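PDB 5D66: uncharacterized protein from Acinetobacter baumannii, which is of unknown function but folds into a solenoid of ankyrin repeats, an architecture that commonly mediates protein-protein binding. Local coordinates for residues G113-V118 with V156-K161; H50-L55 with L85-M90; A10-D15 with L40-R45. All coordinates share one frame; numbering follows the deposited sequence.

Contact 1 of 3, residues G113-V118 with V156-K161; sequences GHVETV and VALLLK
Leu-158 meets segment 113-118 with a single methyl, CD1, which faces both Val-115 and Val-118. Its side chain runs out toward that segment, CG beside the backbone N (chi1 -72°) and CD1 carried to the far end by an extended second torsion (chi2 176°). CD1 lies 4.0 Å from Val-118 CG1, the two side chains crossing obliquely, and 4.1 Å from Val-115 CG1, where they cross at about a right angle. In both valines it is the CG1 branch, the one lying opposite the backbone N and beside the carbonyl carbon, that makes the contact. The same leucine methyl, Leu-158 CD1, comes within 4.0 Å of Val-115 O, so it covers backbone as well as side chains. Leu-159 leans in without closing: its CD2 stops 4.7 Å from Val-118 CG1, and the side chain packs instead against Ile-122, Val-128 and Ala-164. The side-chain contacts are apolar and no hydrogen bond crosses between the segments; the nearest CA atoms, Val-118 CA and Leu-158 CA, stand 7.9 Å apart. Segment 113-118 enters its helix through a tight turn: Gly-113, with positive phi, closes the preceding helix in a Schellman motif, and His-114 is the N-cap residue. The contact joins helices 115-124 and 150-162 of the ankyrin-repeat stack. Val-118 also touches Leu-106 and Ala-110 of helix 106-111, Val-115 rests on Gln-154 and Ile-155, and Gly-113 O accepts a hydrogen bond from Asn-151 ND2.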
loop_
_atom_site.group_PDB
_atom_site.type_symbol
_atom_site.label_atom_id
_atom_site.label_comp_id
_atom_site.label_asym_id
_atom_site.label_seq_id
_atom_site.Cartn_x
_atom_site.Cartn_y
_atom_site.Cartn_z
ATOM N N GLY A 113 9.014 5.639 1.452
ATOM C CA GLY A 113 10.348 5.075 1.461
ATOM C C GLY A 113 10.405 3.660 1.924
ATOM O O GLY A 113 11.456 3.209 2.382
ATOM N N HIS A 114 9.324 2.884 1.771
ATOM C CA HIS A 114 9.260 1.506 2.254
ATOM C C HIS A 114 9.795 0.573 1.137
ATOM O O HIS A 114 9.033 0.100 0.309
ATOM C CB HIS A 114 7.797 1.103 2.601
ATOM C CG HIS A 114 7.158 1.878 3.692
ATOM N ND1 HIS A 114 7.786 2.220 4.858
ATOM C CD2 HIS A 114 5.886 2.359 3.785
ATOM C CE1 HIS A 114 6.919 2.829 5.665
ATOM N NE2 HIS A 114 5.777 2.965 5.012
ATOM N N VAL A 115 11.115 0.394 1.133
ATOM C CA VAL A 115 11.764 -0.232 -0.011
ATOM C C VAL A 115 11.245 -1.674 -0.262
ATOM O O VAL A 115 10.923 -2.031 -1.392
ATOM C CB VAL A 115 13.319 -0.248 0.153
ATOM C CG1 VAL A 115 14.001 -0.937 -1.025
ATOM C CG2 VAL A 115 13.880 1.138 0.301
ATOM N N GLU A 116 11.198 -2.487 0.789
ATOM C CA GLU A 116 10.815 -3.896 0.594
ATOM C C GLU A 116 9.338 -3.999 0.214
ATOM O O GLU A 116 8.967 -4.884 -0.549
ATOM C CB GLU A 116 11.117 -4.764 1.816
ATOM C CG GLU A 116 12.593 -4.857 2.119
ATOM C CD GLU A 116 13.396 -5.237 0.931
ATOM O OE1 GLU A 116 13.039 -6.179 0.209
ATOM O OE2 GLU A 116 14.395 -4.566 0.637
ATOM N N THR A 117 8.513 -3.076 0.695
ATOM C CA THR A 117 7.097 -3.038 0.300
ATOM C C THR A 117 6.973 -2.674 -1.199
ATOM O O THR A 117 6.227 -3.308 -1.939
ATOM C CB THR A 117 6.334 -2.074 1.146
ATOM O OG1 THR A 117 6.391 -2.475 2.522
ATOM C CG2 THR A 117 4.888 -1.992 0.754
ATOM N N VAL A 118 7.748 -1.690 -1.657
ATOM C CA VAL A 118 7.818 -1.365 -3.061
ATOM C C VAL A 118 8.242 -2.591 -3.901
ATOM O O VAL A 118 7.604 -2.923 -4.890
ATOM C CB VAL A 118 8.735 -0.141 -3.307
ATOM C CG1 VAL A 118 9.079 -0.007 -4.810
ATOM C CG2 VAL A 118 8.103 1.102 -2.757
ATOM N N VAL A 156 13.466 4.535 -6.655
ATOM C CA VAL A 156 13.572 4.981 -8.054
ATOM C C VAL A 156 14.153 3.886 -8.949
ATOM O O VAL A 156 13.644 3.596 -10.037
ATOM C CB VAL A 156 14.288 6.305 -8.153
ATOM C CG1 VAL A 156 14.648 6.650 -9.602
ATOM C CG2 VAL A 156 13.461 7.427 -7.523
ATOM N N ALA A 157 15.291 3.321 -8.505
ATOM C CA ALA A 157 15.924 2.293 -9.296
ATOM C C ALA A 157 15.008 1.106 -9.541
ATOM O O ALA A 157 14.971 0.549 -10.633
ATOM C CB ALA A 157 17.240 1.904 -8.708
ATOM N N LEU A 158 14.305 0.678 -8.494
ATOM C CA LEU A 158 13.372 -0.468 -8.617
ATOM C C LEU A 158 12.283 -0.168 -9.601
ATOM O O LEU A 158 11.946 -0.993 -10.463
ATOM C CB LEU A 158 12.706 -0.803 -7.265
ATOM C CG LEU A 158 13.591 -1.461 -6.210
ATOM C CD1 LEU A 158 12.782 -1.622 -4.913
ATOM C CD2 LEU A 158 14.087 -2.774 -6.644
ATOM N N LEU A 159 11.694 0.993 -9.497
ATOM C CA LEU A 159 10.562 1.389 -10.397
ATOM C C LEU A 159 11.015 1.412 -11.846
ATOM O O LEU A 159 10.355 0.940 -12.742
ATOM C CB LEU A 159 9.967 2.729 -10.004
ATOM C CG LEU A 159 9.178 2.666 -8.663
ATOM C CD1 LEU A 159 8.977 4.117 -8.157
ATOM C CD2 LEU A 159 7.817 2.017 -8.816
ATOM N N LEU A 160 12.175 2.046 -12.070
ATOM C CA LEU A 160 12.685 2.188 -13.436
ATOM C C LEU A 160 13.064 0.826 -14.015
ATOM O O LEU A 160 12.720 0.510 -15.168
ATOM C CB LEU A 160 13.842 3.155 -13.486
ATOM C CG LEU A 160 13.488 4.607 -13.173
ATOM C CD1 LEU A 160 14.799 5.415 -13.076
ATOM C CD2 LEU A 160 12.576 5.194 -14.187
ATOM N N LYS A 161 13.729 -0.030 -13.253
ATOM C CA LYS A 161 14.129 -1.332 -13.788
ATOM C C LYS A 161 12.886 -2.163 -14.094
ATOM O O LYS A 161 12.862 -2.945 -15.077
ATOM C CB LYS A 161 15.013 -2.076 -12.793
ATOM C CG LYS A 161 15.427 -3.494 -13.181
ATOM C CD LYS A 161 16.174 -3.518 -14.511
ATOM C CE LYS A 161 16.805 -4.789 -14.798
ATOM N NZ LYS A 161 15.789 -5.851 -15.044
#

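Contact 2 of 3, residues H50-L55 with L85-M90; sequences HAAHML and LRMTLM
Ala-52 and His-53 together receive one long side chain, that of Met-87, modelled as selenomethionine. Along the helix of 50-55, Ala-52 comes first: its CB points at the other helix and ends 4.4 Å from Met-87 SE, while the selenium sits closer still to the backbone, 4.1 Å from Ala-52 C. At His-53 the approach is tightest. Met-87 SE lies 3.5 Å from His-53 CA and 3.8 Å from His-53 CB, and the terminal methyl, Met-87 CE, reaches 4.0 Å from the same CB. The selenium therefore packs against the helix backbone and the root of the histidine rather than over its ring. Relative to the imidazole it stands at the edge, close to the ring plane, 5.3 Å from SE to the His-53 ring centroid and 87° off the normal. The histidine turns its ring anti to its own N (chi1 179°), beside its carbonyl carbon. Met-87 gets there by stretching out: its CG lies beside the backbone N, and the chain is extended beyond CG, spanning the gap between helices whose nearest CA atoms, His-53 CA and Met-87 CA, are 7.0 Å apart. Leu-85 O is held by two donors, Leu-89 N and Thr-88 OG1, the hydroxyl tucking back onto its own helix. Helices 49-57 and 82-90 thus lie side by side in the ankyrin-repeat stack, joined here by the selenomethionine side chain. Ala-51 and Met-54 pack against helix 16-23, and Leu-89 and Thr-88 against Tyr-73 of helix 72-79; Leu-89 also meets Thr-120 and Ala-124 of helix 115-124.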
loop_
_atom_site.group_PDB
_atom_site.type_symbol
_atom_site.label_atom_id
_atom_site.label_comp_id
_atom_site.label_asym_id
_atom_site.label_seq_id
_atom_site.Cartn_x
_atom_site.Cartn_y
_atom_site.Cartn_z
ATOM N N HIS A 50 -1.106 -11.708 13.834
ATOM C CA HIS A 50 -1.732 -13.018 14.124
ATOM C C HIS A 50 -3.220 -12.963 13.916
ATOM O O HIS A 50 -3.811 -13.838 13.280
ATOM C CB HIS A 50 -1.366 -13.460 15.543
ATOM C CG HIS A 50 0.088 -13.658 15.707
ATOM N ND1 HIS A 50 0.860 -12.994 16.634
ATOM C CD2 HIS A 50 0.941 -14.349 14.938
ATOM C CE1 HIS A 50 2.124 -13.356 16.492
ATOM N NE2 HIS A 50 2.188 -14.206 15.485
ATOM N N ALA A 51 -3.866 -11.905 14.408
ATOM C CA ALA A 51 -5.307 -11.753 14.192
ATOM C C ALA A 51 -5.645 -11.613 12.724
ATOM O O ALA A 51 -6.566 -12.221 12.221
ATOM C CB ALA A 51 -5.836 -10.529 14.937
ATOM N N ALA A 52 -4.833 -10.829 12.022
ATOM C CA ALA A 52 -5.051 -10.656 10.574
ATOM C C ALA A 52 -4.919 -12.009 9.855
ATOM O O ALA A 52 -5.766 -12.330 9.001
ATOM C CB ALA A 52 -4.094 -9.642 9.995
ATOM N N HIS A 53 -3.916 -12.809 10.207
ATOM C CA HIS A 53 -3.768 -14.112 9.574
ATOM C C HIS A 53 -5.000 -14.979 9.793
ATOM O O HIS A 53 -5.493 -15.612 8.866
ATOM C CB HIS A 53 -2.536 -14.815 10.116
ATOM C CG HIS A 53 -2.307 -16.167 9.535
ATOM N ND1 HIS A 53 -2.537 -17.355 10.198
ATOM C CD2 HIS A 53 -1.901 -16.501 8.300
ATOM C CE1 HIS A 53 -2.199 -18.368 9.420
ATOM N NE2 HIS A 53 -1.819 -17.868 8.260
HETATM N N MSE A 54 -5.486 -15.035 11.023
HETATM C CA MSE A 54 -6.633 -15.879 11.334
HETATM C C MSE A 54 -7.860 -15.420 10.563
HETATM O O MSE A 54 -8.608 -16.226 10.020
HETATM C CB MSE A 54 -6.868 -15.887 12.829
HETATM C CG MSE A 54 -7.989 -16.794 13.248
HETATM SE SE MSE A 54 -8.173 -16.945 15.164
HETATM C CE MSE A 54 -6.887 -18.337 15.349
ATOM N N LEU A 55 -8.066 -14.121 10.500
ATOM C CA LEU A 55 -9.255 -13.567 9.802
ATOM C C LEU A 55 -9.197 -13.796 8.290
ATOM O O LEU A 55 -10.169 -14.173 7.668
ATOM C CB LEU A 55 -9.432 -12.089 10.140
ATOM C CG LEU A 55 -9.809 -11.813 11.618
ATOM C CD1 LEU A 55 -9.570 -10.334 11.928
ATOM C CD2 LEU A 55 -11.232 -12.243 11.945
ATOM N N LEU A 85 0.623 -7.441 4.473
ATOM C CA LEU A 85 0.510 -7.231 3.034
ATOM C C LEU A 85 0.698 -8.543 2.244
ATOM O O LEU A 85 -0.084 -8.832 1.326
ATOM C CB LEU A 85 1.519 -6.192 2.572
ATOM C CG LEU A 85 1.553 -5.954 1.090
ATOM C CD1 LEU A 85 0.215 -5.320 0.618
ATOM C CD2 LEU A 85 2.694 -5.097 0.673
ATOM N N ARG A 86 1.736 -9.314 2.590
ATOM C CA ARG A 86 1.990 -10.568 1.893
ATOM C C ARG A 86 0.780 -11.508 2.014
ATOM O O ARG A 86 0.448 -12.185 1.056
ATOM C CB ARG A 86 3.249 -11.197 2.347
ATOM C CG ARG A 86 4.466 -10.453 1.949
ATOM C CD ARG A 86 5.715 -11.272 2.306
ATOM N NE ARG A 86 6.949 -10.494 2.464
ATOM C CZ ARG A 86 7.636 -9.915 1.471
ATOM N NH1 ARG A 86 7.247 -10.003 0.195
ATOM N NH2 ARG A 86 8.757 -9.251 1.744
HETATM N N MSE A 87 0.158 -11.543 3.180
HETATM C CA MSE A 87 -1.055 -12.344 3.343
HETATM C C MSE A 87 -2.136 -11.889 2.390
HETATM O O MSE A 87 -2.836 -12.709 1.736
HETATM C CB MSE A 87 -1.589 -12.299 4.761
HETATM C CG MSE A 87 -0.694 -12.707 5.835
HETATM SE SE MSE A 87 -1.510 -12.257 7.562
HETATM C CE MSE A 87 0.128 -12.320 8.563
ATOM N N THR A 88 -2.347 -10.582 2.300
ATOM C CA THR A 88 -3.373 -10.077 1.392
ATOM C C THR A 88 -3.098 -10.428 -0.077
ATOM O O THR A 88 -4.032 -10.698 -0.841
ATOM C CB THR A 88 -3.684 -8.575 1.588
ATOM O OG1 THR A 88 -2.680 -7.746 1.028
ATOM C CG2 THR A 88 -3.953 -8.179 2.992
ATOM N N LEU A 89 -1.821 -10.364 -0.458
ATOM C CA LEU A 89 -1.438 -10.682 -1.815
ATOM C C LEU A 89 -1.688 -12.137 -2.220
ATOM O O LEU A 89 -1.875 -12.440 -3.361
ATOM C CB LEU A 89 0.020 -10.262 -2.078
ATOM C CG LEU A 89 0.314 -8.772 -2.019
ATOM C CD1 LEU A 89 1.819 -8.527 -2.055
ATOM C CD2 LEU A 89 -0.309 -8.083 -3.171
HETATM N N MSE A 90 -1.713 -13.012 -1.219
HETATM C CA MSE A 90 -1.990 -14.444 -1.390
HETATM C C MSE A 90 -3.501 -14.740 -1.304
HETATM O O MSE A 90 -3.896 -15.883 -1.583
HETATM C CB MSE A 90 -1.240 -15.243 -0.319
HETATM C CG MSE A 90 0.234 -15.348 -0.578
HETATM SE SE MSE A 90 0.695 -16.186 -2.270
HETATM C CE MSE A 90 -0.394 -17.683 -2.266
#

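Contact 3 of 3, residues A10-D15 with L40-R45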
loop_
_atom_site.group_PDB
_atom_site.type_symbol
_atom_site.label_atom_id
_atom_site.label_comp_id
_atom_site.label_asym_id
_atom_site.label_seq_id
_atom_site.Cartn_x
_atom_site.Cartn_y
_atom_site.Cartn_z
ATOM N N ALA A 10 -11.775 -8.176 19.821
ATOM C CA ALA A 10 -10.804 -9.278 19.863
ATOM C C ALA A 10 -9.682 -9.041 18.835
ATOM O O ALA A 10 -8.505 -9.226 19.121
ATOM C CB ALA A 10 -11.475 -10.601 19.649
ATOM N N ALA A 11 -10.068 -8.579 17.663
ATOM C CA ALA A 11 -9.121 -8.238 16.598
ATOM C C ALA A 11 -8.192 -7.093 16.997
ATOM O O ALA A 11 -6.990 -7.161 16.769
ATOM C CB ALA A 11 -9.872 -7.918 15.314
ATOM N N ALA A 12 -8.744 -6.074 17.633
ATOM C CA ALA A 12 -7.935 -4.970 18.119
ATOM C C ALA A 12 -6.911 -5.418 19.166
ATOM O O ALA A 12 -5.819 -4.861 19.262
ATOM C CB ALA A 12 -8.813 -3.906 18.733
ATOM N N ASN A 13 -7.268 -6.423 19.945
ATOM C CA ASN A 13 -6.430 -6.938 21.013
ATOM C C ASN A 13 -5.490 -8.049 20.587
ATOM O O ASN A 13 -4.725 -8.544 21.413
ATOM C CB ASN A 13 -7.314 -7.418 22.157
ATOM C CG ASN A 13 -7.881 -6.307 22.972
ATOM O OD1 ASN A 13 -7.387 -5.166 22.947
ATOM N ND2 ASN A 13 -8.866 -6.653 23.786
ATOM N N ASP A 14 -5.554 -8.456 19.326
ATOM C CA ASP A 14 -4.739 -9.601 18.856
ATOM C C ASP A 14 -5.048 -10.861 19.681
ATOM O O ASP A 14 -4.190 -11.739 19.877
ATOM C CB ASP A 14 -3.232 -9.318 18.875
ATOM C CG ASP A 14 -2.510 -10.090 17.789
ATOM O OD1 ASP A 14 -3.069 -10.360 16.702
ATOM O OD2 ASP A 14 -1.333 -10.475 18.051
ATOM N N ASP A 15 -6.316 -10.981 20.111
ATOM C CA ASP A 15 -6.715 -12.038 21.053
ATOM C C ASP A 15 -7.168 -13.256 20.245
ATOM O O ASP A 15 -8.364 -13.448 19.977
ATOM C CB ASP A 15 -7.841 -11.488 21.951
ATOM C CG ASP A 15 -8.268 -12.440 23.074
ATOM O OD1 ASP A 15 -7.874 -13.640 23.117
ATOM O OD2 ASP A 15 -9.001 -11.917 23.939
ATOM N N LEU A 40 -11.097 -7.383 10.273
ATOM C CA LEU A 40 -9.780 -7.430 9.649
ATOM C C LEU A 40 -9.205 -6.018 9.451
ATOM O O LEU A 40 -8.008 -5.822 9.626
ATOM C CB LEU A 40 -9.849 -8.171 8.309
ATOM C CG LEU A 40 -8.536 -8.175 7.505
ATOM C CD1 LEU A 40 -7.397 -8.841 8.273
ATOM C CD2 LEU A 40 -8.728 -8.844 6.146
HETATM N N MSE A 41 -10.031 -5.031 9.112
HETATM C CA MSE A 41 -9.538 -3.658 9.013
HETATM C C MSE A 41 -9.011 -3.185 10.368
HETATM O O MSE A 41 -7.913 -2.590 10.440
HETATM C CB MSE A 41 -10.599 -2.752 8.477
HETATM C CG MSE A 41 -10.038 -1.384 8.098
HETATM SE SE MSE A 41 -8.775 -1.388 6.600
HETATM C CE MSE A 41 -7.151 -0.888 7.496
ATOM N N VAL A 42 -9.733 -3.479 11.459
ATOM C CA VAL A 42 -9.286 -3.136 12.808
ATOM C C VAL A 42 -7.945 -3.777 13.116
ATOM O O VAL A 42 -7.002 -3.123 13.601
ATOM C CB VAL A 42 -10.352 -3.513 13.829
ATOM C CG1 VAL A 42 -9.844 -3.353 15.246
ATOM C CG2 VAL A 42 -11.616 -2.672 13.613
ATOM N N ALA A 43 -7.794 -5.068 12.819
ATOM C CA ALA A 43 -6.525 -5.771 13.064
ATOM C C ALA A 43 -5.406 -5.157 12.251
ATOM O O ALA A 43 -4.273 -5.005 12.721
ATOM C CB ALA A 43 -6.652 -7.238 12.738
ATOM N N THR A 44 -5.689 -4.798 10.998
ATOM C CA THR A 44 -4.664 -4.283 10.104
ATOM C C THR A 44 -4.172 -2.927 10.553
ATOM O O THR A 44 -2.966 -2.642 10.539
ATOM C CB THR A 44 -5.155 -4.272 8.664
ATOM O OG1 THR A 44 -5.461 -5.623 8.254
ATOM C CG2 THR A 44 -4.087 -3.748 7.705
ATOM N N ARG A 45 -5.073 -2.041 10.971
ATOM C CA ARG A 45 -4.671 -0.730 11.455
ATOM C C ARG A 45 -3.691 -0.843 12.638
ATOM O O ARG A 45 -2.778 -0.001 12.759
ATOM C CB ARG A 45 -5.851 0.112 11.910
ATOM C CG ARG A 45 -6.814 0.503 10.802
ATOM C CD ARG A 45 -7.932 1.306 11.368
ATOM N NE ARG A 45 -9.061 1.508 10.460
ATOM C CZ ARG A 45 -10.335 1.226 10.743
ATOM N NH1 ARG A 45 -10.697 0.739 11.905
ATOM N NH2 ARG A 45 -11.250 1.537 9.853
#
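Ala-12 CB and Val-42 CG1 close to 3.7 Å, and next to them Ala-11 CB meets Ala-43 CB at 4.2 Å. A first torsion of 172° swings Val-42 CG1 to the side opposite the backbone N, which lays it against both the Ala-12 methyl and Ala-12 N. Ala-43 CA also sits 4.0 Å from Ala-11 O. With methyls alone as side chains at Ala-11 and Ala-43, the helices approach until Ala-11 CA and Ala-43 CA are only 5.0 Å apart. Such small-residue packing joins helix 6-12 to helix 39-45 in the ankyrin stack. Beyond this first shell, Asn-48 ND2 hydrogen-bonds Ala-11 O, tying the end of helix 6-12 to the turn after helix 39-45. Asp-14, with positive phi, ends the first helix in a Schellman motif, and its OD1 hydrogen-bonds Ala-51 N. In the second helix Thr-44 OG1 reaches Leu-40 O from above the carbonyl plane, 2.9 Å away, opposite the face used by Thr-44 N. Further out, Arg-45 lays one guanidinium face against Met-41 CG, while its NH2 salt-bridges Asp-66 and hydrogen-bonds Ser-37 OG.

How the contacts relate
Along the chain the contacts run in series: contact 3 closes before contact 2 opens, and contact 2 before contact 1. Contacts 3 and 2 are neighbours, their centres about 11 Å apart, since helix 39-45 of one and helix 49-57 of the other are consecutive; Leu-40 packs against Ala-52 and Leu-55, and Asp-14 and Ala-51 also link the two. The centres of contacts 1 and 2 are about 22 Å apart; Thr-117 touches Leu-85 as helix 82-90 leans on helix 115-124. Contacts 1 and 3, centres about 29 Å apart, do not touch and lie on opposite sides of the chain's centre. The elongated all-helical domain is thus held by successive local contacts, as expected of an ankyrin solenoid.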